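Local structure of CdnC (Chryseobacterium gregarium DSM 19109, 7MGV) at residues Leu289-Asp301 with Tyr311-Trp323. The protein is an ATP-grasp ligase that installs single and bicyclic omega-ester macrocycles in the core of a ribosomally made precursor peptide. Residues are numbered along the deposited sequence; the frame is centred on the assembly and turned at random.
Sequences LLDVYHVDYGAID and YFIEINAAGEFFW
Ala299 and Asp301 bond through their backbones to Asn316 and Glu314, in antiparallel pairing. Asn316 N gives a nearly straight bond to Ala299 O (2.7 Å), and Asp301 N one to Glu314 O (2.9 Å). Ile313 N returns to Asp301 O. The Ala299 N bond to Asn316 O is weak.

The apolar contacts lie on the face turned to helix 280-293. Ile300 and Ile315 run side by side, CG1 of Ile300 3.9 Å from CB of Ile315. With its CG1 anti to the backbone N (chi1 169°), Ile315 brings CD1 tip to tip with CD2 of Leu289. That same Leu289 methyl meets CE2 of Phe312 at 3.6 Å.

The strands form a beta hairpin at one side of the antiparallel ATP-grasp sheet, and Ile313 lies beside the bound ADP.

On the other face the carboxylate planes of Asp301 and Glu314 are 86° apart, with OD1 of Asp301 4.1 Å from OE2 of Glu314. Asp301 OD2 makes a salt bridge with Arg237.

A type I beta turn runs from Asn316 to Gly319. It carries an Asx turn, in which Asn316 OD1 accepts from Ala318 N. Tyr297 OH donates to Gly319 O; the 2.5 Å between them is very short, and its exact value is doubtful. Ala317 O meets the Tyr297 ring edge at CD2. A phenylalanine in place of Tyr297 would probably leave Gly319 O without this donor and the loop less firmly held.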
ATOM      1  N   LEU A 289       0.774  20.479  -5.747  1.00 41.85           N
ATOM      2  CA  LEU A 289       0.205  19.191  -5.362  1.00 42.67           C
ATOM      3  C   LEU A 289       1.203  18.068  -5.611  1.00 41.69           C
ATOM      4  O   LEU A 289       1.439  17.216  -4.739  1.00 36.84           O
ATOM      5  CB  LEU A 289      -1.094  18.946  -6.130  1.00 42.58           C
ATOM      6  CG  LEU A 289      -1.791  17.596  -5.951  1.00 43.88           C
ATOM      7  CD1 LEU A 289      -2.339  17.451  -4.539  1.00 41.18           C
ATOM      8  CD2 LEU A 289      -2.899  17.433  -6.978  1.00 45.35           C
ATOM      9  N   LEU A 290       1.814  18.065  -6.798  1.00 41.00           N
ATOM     10  CA  LEU A 290       2.840  17.060  -7.070  1.00 36.80           C
ATOM     11  C   LEU A 290       4.039  17.216  -6.140  1.00 40.54           C
ATOM     12  O   LEU A 290       4.694  16.224  -5.802  1.00 45.12           O
ATOM     13  CB  LEU A 290       3.280  17.125  -8.531  1.00 38.72           C
ATOM     14  CG  LEU A 290       2.391  16.311  -9.474  1.00 38.51           C
ATOM     15  CD1 LEU A 290       1.345  17.200 -10.134  1.00 46.68           C
ATOM     16  CD2 LEU A 290       3.219  15.574 -10.512  1.00 40.50           C
ATOM     17  N   ASP A 291       4.338  18.447  -5.715  1.00 41.41           N
ATOM     18  CA  ASP A 291       5.421  18.662  -4.760  1.00 40.53           C
ATOM     19  C   ASP A 291       5.081  18.073  -3.397  1.00 43.63           C
ATOM     20  O   ASP A 291       5.931  17.449  -2.752  1.00 43.10           O
ATOM     21  CB  ASP A 291       5.717  20.156  -4.628  1.00 48.01           C
ATOM     22  CG  ASP A 291       6.457  20.715  -5.828  1.00 59.29           C
ATOM     23  OD1 ASP A 291       6.945  19.916  -6.655  1.00 49.07           O
ATOM     24  OD2 ASP A 291       6.546  21.956  -5.945  1.00 57.84           O
ATOM     25  N   VAL A 292       3.844  18.277  -2.940  1.00 41.65           N
ATOM     26  CA  VAL A 292       3.419  17.739  -1.651  1.00 32.33           C
ATOM     27  C   VAL A 292       3.476  16.220  -1.668  1.00 41.61           C
ATOM     28  O   VAL A 292       3.935  15.589  -0.707  1.00 38.39           O
ATOM     29  CB  VAL A 292       2.010  18.249  -1.293  1.00 38.99           C
ATOM     30  CG1 VAL A 292       1.444  17.468  -0.116  1.00 28.31           C
ATOM     31  CG2 VAL A 292       2.043  19.738  -0.980  1.00 36.82           C
ATOM     32  N   TYR A 293       3.023  15.604  -2.763  1.00 43.46           N
ATOM     33  CA  TYR A 293       3.099  14.150  -2.852  1.00 36.42           C
ATOM     34  C   TYR A 293       4.512  13.648  -3.129  1.00 39.31           C
ATOM     35  O   TYR A 293       4.799  12.477  -2.857  1.00 29.99           O
ATOM     36  CB  TYR A 293       2.148  13.636  -3.934  1.00 38.00           C
ATOM     37  CG  TYR A 293       0.740  13.420  -3.438  1.00 35.69           C
ATOM     38  CD1 TYR A 293       0.445  12.393  -2.549  1.00 31.36           C
ATOM     39  CD2 TYR A 293      -0.298  14.246  -3.851  1.00 34.73           C
ATOM     40  CE1 TYR A 293      -0.841  12.192  -2.092  1.00 23.65           C
ATOM     41  CE2 TYR A 293      -1.588  14.053  -3.399  1.00 28.08           C
ATOM     42  CZ  TYR A 293      -1.853  13.025  -2.519  1.00 27.15           C
ATOM     43  OH  TYR A 293      -3.136  12.827  -2.065  1.00 25.91           O
ATOM     44  N   HIS A 294       5.393  14.507  -3.647  1.00 42.44           N
ATOM     45  CA  HIS A 294       6.750  14.125  -4.047  1.00 39.63           C
ATOM     46  C   HIS A 294       6.724  12.995  -5.076  1.00 35.65           C
ATOM     47  O   HIS A 294       7.424  11.988  -4.951  1.00 39.38           O
ATOM     48  CB  HIS A 294       7.610  13.751  -2.837  1.00 39.86           C
ATOM     49  CG  HIS A 294       9.080  13.913  -3.075  1.00 43.46           C
ATOM     50  ND1 HIS A 294       9.664  15.139  -3.311  1.00 42.77           N
ATOM     51  CD2 HIS A 294      10.083  13.004  -3.120  1.00 44.06           C
ATOM     52  CE1 HIS A 294      10.964  14.978  -3.489  1.00 39.40           C
ATOM     53  NE2 HIS A 294      11.244  13.692  -3.377  1.00 35.83           N
ATOM     54  N   VAL A 295       5.893  13.171  -6.101  1.00 45.12           N
ATOM     55  CA  VAL A 295       5.854  12.282  -7.253  1.00 43.00           C
ATOM     56  C   VAL A 295       6.074  13.127  -8.499  1.00 43.48           C
ATOM     57  O   VAL A 295       5.835  14.336  -8.511  1.00 41.79           O
ATOM     58  CB  VAL A 295       4.529  11.500  -7.353  1.00 30.41           C
ATOM     59  CG1 VAL A 295       4.290  10.714  -6.086  1.00 33.09           C
ATOM     60  CG2 VAL A 295       3.370  12.446  -7.627  1.00 37.40           C
ATOM     61  N   ASP A 296       6.540  12.472  -9.561  1.00 47.15           N
ATOM     62  CA  ASP A 296       6.861  13.161 -10.802  1.00 43.90           C
ATOM     63  C   ASP A 296       5.887  12.845 -11.928  1.00 44.41           C
ATOM     64  O   ASP A 296       6.129  13.242 -13.072  1.00 47.91           O
ATOM     65  CB  ASP A 296       8.289  12.835 -11.234  1.00 43.98           C
ATOM     66  CG  ASP A 296       9.305  13.790 -10.642  1.00 44.80           C
ATOM     67  OD1 ASP A 296       8.923  14.935 -10.319  1.00 45.98           O
ATOM     68  OD2 ASP A 296      10.483  13.399 -10.499  1.00 38.21           O
ATOM     69  N   TYR A 297       4.793  12.143 -11.639  1.00 40.75           N
ATOM     70  CA  TYR A 297       3.745  11.922 -12.623  1.00 37.79           C
ATOM     71  C   TYR A 297       2.388  12.079 -11.961  1.00 39.39           C
ATOM     72  O   TYR A 297       2.193  11.656 -10.819  1.00 37.16           O
ATOM     73  CB  TYR A 297       3.834  10.538 -13.276  1.00 33.22           C
ATOM     74  CG  TYR A 297       2.727  10.306 -14.280  1.00 45.64           C
ATOM     75  CD1 TYR A 297       2.778  10.883 -15.541  1.00 47.16           C
ATOM     76  CD2 TYR A 297       1.619   9.532 -13.957  1.00 43.25           C
ATOM     77  CE1 TYR A 297       1.764  10.686 -16.459  1.00 47.93           C
ATOM     78  CE2 TYR A 297       0.601   9.331 -14.866  1.00 48.08           C
ATOM     79  CZ  TYR A 297       0.678   9.908 -16.117  1.00 53.63           C
ATOM     80  OH  TYR A 297      -0.334   9.706 -17.026  1.00 48.17           O
ATOM     81  N   GLY A 298       1.455  12.685 -12.686  1.00 36.74           N
ATOM     82  CA  GLY A 298       0.110  12.857 -12.171  1.00 34.29           C
ATOM     83  C   GLY A 298      -0.891  13.068 -13.280  1.00 41.97           C
ATOM     84  O   GLY A 298      -0.578  13.662 -14.315  1.00 48.87           O
ATOM     85  N   ALA A 299      -2.106  12.569 -13.062  1.00 33.26           N
ATOM     86  CA  ALA A 299      -3.236  12.801 -13.957  1.00 38.52           C
ATOM     87  C   ALA A 299      -4.373  13.385 -13.129  1.00 40.03           C
ATOM     88  O   ALA A 299      -5.043  12.657 -12.388  1.00 42.49           O
ATOM     89  CB  ALA A 299      -3.665  11.515 -14.661  1.00 33.10           C
ATOM     90  N   ILE A 300      -4.588  14.691 -13.254  1.00 32.16           N
ATOM     91  CA  ILE A 300      -5.554  15.422 -12.443  1.00 39.76           C
ATOM     92  C   ILE A 300      -6.817  15.660 -13.257  1.00 40.16           C
ATOM     93  O   ILE A 300      -6.751  15.995 -14.448  1.00 42.07           O
ATOM     94  CB  ILE A 300      -4.958  16.755 -11.945  1.00 36.68           C
ATOM     95  CG1 ILE A 300      -3.786  16.499 -10.996  1.00 34.39           C
ATOM     96  CG2 ILE A 300      -6.018  17.606 -11.257  1.00 38.55           C
ATOM     97  CD1 ILE A 300      -2.429  16.576 -11.658  1.00 48.62           C
ATOM     98  N   ASP A 301      -7.970  15.485 -12.616  1.00 35.48           N
ATOM     99  CA  ASP A 301      -9.265  15.784 -13.209  1.00 31.71           C
ATOM    100  C   ASP A 301      -9.829  17.051 -12.579  1.00 36.64           C
ATOM    101  O   ASP A 301      -9.785  17.217 -11.354  1.00 39.25           O
ATOM    102  CB  ASP A 301     -10.239  14.619 -13.018  1.00 41.56           C
ATOM    103  CG  ASP A 301      -9.808  13.372 -13.764  1.00 54.94           C
ATOM    104  OD1 ASP A 301     -10.251  12.265 -13.389  1.00 66.33           O
ATOM    105  OD2 ASP A 301      -9.021  13.500 -14.724  1.00 54.24           O
ATOM    106  N   TYR A 311     -12.565  23.418 -10.073  1.00 41.33           N
ATOM    107  CA  TYR A 311     -12.798  22.434  -9.026  1.00 36.20           C
ATOM    108  C   TYR A 311     -11.895  21.233  -9.267  1.00 40.56           C
ATOM    109  O   TYR A 311     -11.961  20.606 -10.332  1.00 40.33           O
ATOM    110  CB  TYR A 311     -14.262  21.994  -9.000  1.00 37.14           C
ATOM    111  CG  TYR A 311     -15.208  22.980  -8.354  1.00 40.82           C
ATOM    112  CD1 TYR A 311     -15.672  24.087  -9.051  1.00 41.84           C
ATOM    113  CD2 TYR A 311     -15.646  22.796  -7.049  1.00 43.57           C
ATOM    114  CE1 TYR A 311     -16.541  24.988  -8.466  1.00 45.19           C
ATOM    115  CE2 TYR A 311     -16.515  23.692  -6.454  1.00 44.77           C
ATOM    116  CZ  TYR A 311     -16.959  24.785  -7.168  1.00 47.79           C
ATOM    117  OH  TYR A 311     -17.823  25.679  -6.582  1.00 48.61           O
ATOM    118  N   PHE A 312     -11.053  20.932  -8.283  1.00 38.61           N
ATOM    119  CA  PHE A 312     -10.282  19.698  -8.278  1.00 35.97           C
ATOM    120  C   PHE A 312     -11.207  18.524  -7.984  1.00 35.55           C
ATOM    121  O   PHE A 312     -12.079  18.610  -7.114  1.00 39.33           O
ATOM    122  CB  PHE A 312      -9.174  19.797  -7.225  1.00 35.85           C
ATOM    123  CG  PHE A 312      -8.363  18.543  -7.053  1.00 35.16           C
ATOM    124  CD1 PHE A 312      -8.743  17.571  -6.139  1.00 34.67           C
ATOM    125  CD2 PHE A 312      -7.200  18.352  -7.779  1.00 31.05           C
ATOM    126  CE1 PHE A 312      -7.991  16.423  -5.972  1.00 27.73           C
ATOM    127  CE2 PHE A 312      -6.443  17.206  -7.615  1.00 33.84           C
ATOM    128  CZ  PHE A 312      -6.839  16.241  -6.709  1.00 28.75           C
ATOM    129  N   ILE A 313     -11.027  17.422  -8.710  1.00 36.59           N
ATOM    130  CA  ILE A 313     -11.841  16.228  -8.537  1.00 32.07           C
ATOM    131  C   ILE A 313     -11.025  15.079  -7.957  1.00 35.81           C
ATOM    132  O   ILE A 313     -11.391  14.502  -6.932  1.00 31.28           O
ATOM    133  CB  ILE A 313     -12.509  15.819  -9.869  1.00 30.85           C
ATOM    134  CG1 ILE A 313     -13.323  16.988 -10.431  1.00 30.44           C
ATOM    135  CG2 ILE A 313     -13.391  14.596  -9.674  1.00 22.41           C
ATOM    136  CD1 ILE A 313     -14.360  17.532  -9.467  1.00 23.56           C
ATOM    137  N   GLU A 314      -9.907  14.743  -8.596  1.00 30.56           N
ATOM    138  CA  GLU A 314      -9.014  13.701  -8.101  1.00 38.71           C
ATOM    139  C   GLU A 314      -7.734  13.730  -8.923  1.00 36.14           C
ATOM    140  O   GLU A 314      -7.669  14.339  -9.994  1.00 32.94           O
ATOM    141  CB  GLU A 314      -9.660  12.313  -8.166  1.00 41.82           C
ATOM    142  CG  GLU A 314      -9.776  11.740  -9.566  1.00 41.49           C
ATOM    143  CD  GLU A 314     -10.197  10.283  -9.559  1.00 58.40           C
ATOM    144  OE1 GLU A 314      -9.501   9.463  -8.925  1.00 61.08           O
ATOM    145  OE2 GLU A 314     -11.228   9.956 -10.185  1.00 57.92           O
ATOM    146  N   ILE A 315      -6.713  13.061  -8.401  1.00 35.37           N
ATOM    147  CA  ILE A 315      -5.451  12.857  -9.097  1.00 34.99           C
ATOM    148  C   ILE A 315      -5.201  11.358  -9.175  1.00 43.29           C
ATOM    149  O   ILE A 315      -5.316  10.650  -8.168  1.00 38.73           O
ATOM    150  CB  ILE A 315      -4.286  13.580  -8.393  1.00 38.88           C
ATOM    151  CG1 ILE A 315      -2.943  13.132  -8.973  1.00 35.34           C
ATOM    152  CG2 ILE A 315      -4.331  13.347  -6.887  1.00 25.82           C
ATOM    153  CD1 ILE A 315      -1.777  13.987  -8.536  1.00 31.29           C
ATOM    154  N   ASN A 316      -4.884  10.873 -10.372  1.00 42.00           N
ATOM    155  CA  ASN A 316      -4.603   9.460 -10.598  1.00 37.55           C
ATOM    156  C   ASN A 316      -3.109   9.309 -10.846  1.00 42.36           C
ATOM    157  O   ASN A 316      -2.588   9.801 -11.853  1.00 49.24           O
ATOM    158  CB  ASN A 316      -5.419   8.914 -11.769  1.00 38.65           C
ATOM    159  CG  ASN A 316      -5.339   7.399 -11.882  1.00 50.25           C
ATOM    160  OD1 ASN A 316      -4.683   6.737 -11.078  1.00 49.49           O
ATOM    161  ND2 ASN A 316      -6.015   6.845 -12.882  1.00 51.31           N
ATOM    162  N   ALA A 317      -2.422   8.633  -9.924  1.00 40.30           N
ATOM    163  CA  ALA A 317      -0.988   8.421 -10.070  1.00 41.84           C
ATOM    164  C   ALA A 317      -0.656   7.469 -11.211  1.00 39.51           C
ATOM    165  O   ALA A 317       0.472   7.495 -11.714  1.00 43.56           O
ATOM    166  CB  ALA A 317      -0.399   7.890  -8.763  1.00 36.57           C
ATOM    167  N   ALA A 318      -1.609   6.636 -11.630  1.00 41.16           N
ATOM    168  CA  ALA A 318      -1.395   5.671 -12.702  1.00 51.14           C
ATOM    169  C   ALA A 318      -2.276   5.953 -13.913  1.00 52.82           C
ATOM    170  O   ALA A 318      -2.550   5.041 -14.700  1.00 52.05           O
ATOM    171  CB  ALA A 318      -1.634   4.247 -12.195  1.00 41.48           C
ATOM    172  N   GLY A 319      -2.729   7.193 -14.076  1.00 46.09           N
ATOM    173  CA  GLY A 319      -3.622   7.508 -15.175  1.00 53.92           C
ATOM    174  C   GLY A 319      -2.933   7.359 -16.523  1.00 59.01           C
ATOM    175  O   GLY A 319      -1.762   7.701 -16.690  1.00 54.47           O
ATOM    176  N   GLU A 320      -3.677   6.830 -17.489  1.00 60.71           N
ATOM    177  CA  GLU A 320      -3.151   6.690 -18.837  1.00 60.03           C
ATOM    178  C   GLU A 320      -3.044   8.052 -19.512  1.00 59.58           C
ATOM    179  O   GLU A 320      -3.759   8.999 -19.174  1.00 66.54           O
ATOM    180  CB  GLU A 320      -4.034   5.759 -19.669  1.00 54.60           C
ATOM    181  CG  GLU A 320      -3.357   4.454 -20.075  1.00 73.49           C
ATOM    182  CD  GLU A 320      -2.164   4.663 -20.996  1.00 78.31           C
ATOM    183  OE1 GLU A 320      -2.081   5.728 -21.645  1.00 72.83           O
ATOM    184  OE2 GLU A 320      -1.304   3.758 -21.073  1.00 80.15           O
ATOM    185  N   PHE A 321      -2.134   8.142 -20.482  1.00 65.57           N
ATOM    186  CA  PHE A 321      -1.856   9.394 -21.166  1.00 62.68           C
ATOM    187  C   PHE A 321      -1.779   9.269 -22.680  1.00 61.73           C
ATOM    188  O   PHE A 321      -1.734  10.301 -23.358  1.00 58.54           O
ATOM    189  CB  PHE A 321      -0.535   9.996 -20.661  1.00 55.32           C
ATOM    190  CG  PHE A 321       0.678   9.199 -21.051  1.00 53.66           C
ATOM    191  CD1 PHE A 321       1.410   9.532 -22.180  1.00 53.73           C
ATOM    192  CD2 PHE A 321       1.085   8.114 -20.292  1.00 54.24           C
ATOM    193  CE1 PHE A 321       2.522   8.799 -22.544  1.00 53.37           C
ATOM    194  CE2 PHE A 321       2.197   7.378 -20.651  1.00 54.57           C
ATOM    195  CZ  PHE A 321       2.916   7.723 -21.779  1.00 57.54           C
ATOM    196  N   PHE A 322      -1.759   8.050 -23.227  1.00 59.94           N
ATOM    197  CA  PHE A 322      -1.520   7.872 -24.657  1.00 66.73           C
ATOM    198  C   PHE A 322      -2.610   8.525 -25.497  1.00 59.55           C
ATOM    199  O   PHE A 322      -2.323   9.145 -26.527  1.00 67.05           O
ATOM    200  CB  PHE A 322      -1.418   6.383 -24.982  1.00 73.63           C
ATOM    201  CG  PHE A 322      -0.650   6.089 -26.235  1.00 82.55           C
ATOM    202  CD1 PHE A 322      -0.933   4.961 -26.987  1.00 83.22           C
ATOM    203  CD2 PHE A 322       0.356   6.940 -26.662  1.00 81.05           C
ATOM    204  CE1 PHE A 322      -0.227   4.688 -28.143  1.00 82.23           C
ATOM    205  CE2 PHE A 322       1.066   6.672 -27.816  1.00 82.48           C
ATOM    206  CZ  PHE A 322       0.774   5.544 -28.557  1.00 92.85           C
ATOM    207  N   TRP A 323      -3.867   8.388 -25.073  1.00 61.52           N
ATOM    208  CA  TRP A 323      -4.981   8.943 -25.837  1.00 54.67           C
ATOM    209  C   TRP A 323      -4.855  10.453 -25.996  1.00 64.57           C
ATOM    210  O   TRP A 323      -5.189  11.003 -27.054  1.00 70.00           O
ATOM    211  CB  TRP A 323      -6.308   8.573 -25.169  1.00 66.93           C
ATOM    212  CG  TRP A 323      -6.408   8.947 -23.708  1.00 76.20           C
ATOM    213  CD1 TRP A 323      -5.532   8.624 -22.707  1.00 68.03           C
ATOM    214  CD2 TRP A 323      -7.459   9.698 -23.088  1.00 73.71           C
ATOM    215  NE1 TRP A 323      -5.968   9.138 -21.511  1.00 76.78           N
ATOM    216  CE2 TRP A 323      -7.150   9.800 -21.717  1.00 75.56           C
ATOM    217  CE3 TRP A 323      -8.630  10.295 -23.560  1.00 80.66           C
ATOM    218  CZ2 TRP A 323      -7.967  10.476 -20.815  1.00 66.79           C
ATOM    219  CZ3 TRP A 323      -9.441  10.966 -22.664  1.00 85.90           C
ATOM    220  CH2 TRP A 323      -9.106  11.052 -21.307  1.00 78.00           C
TER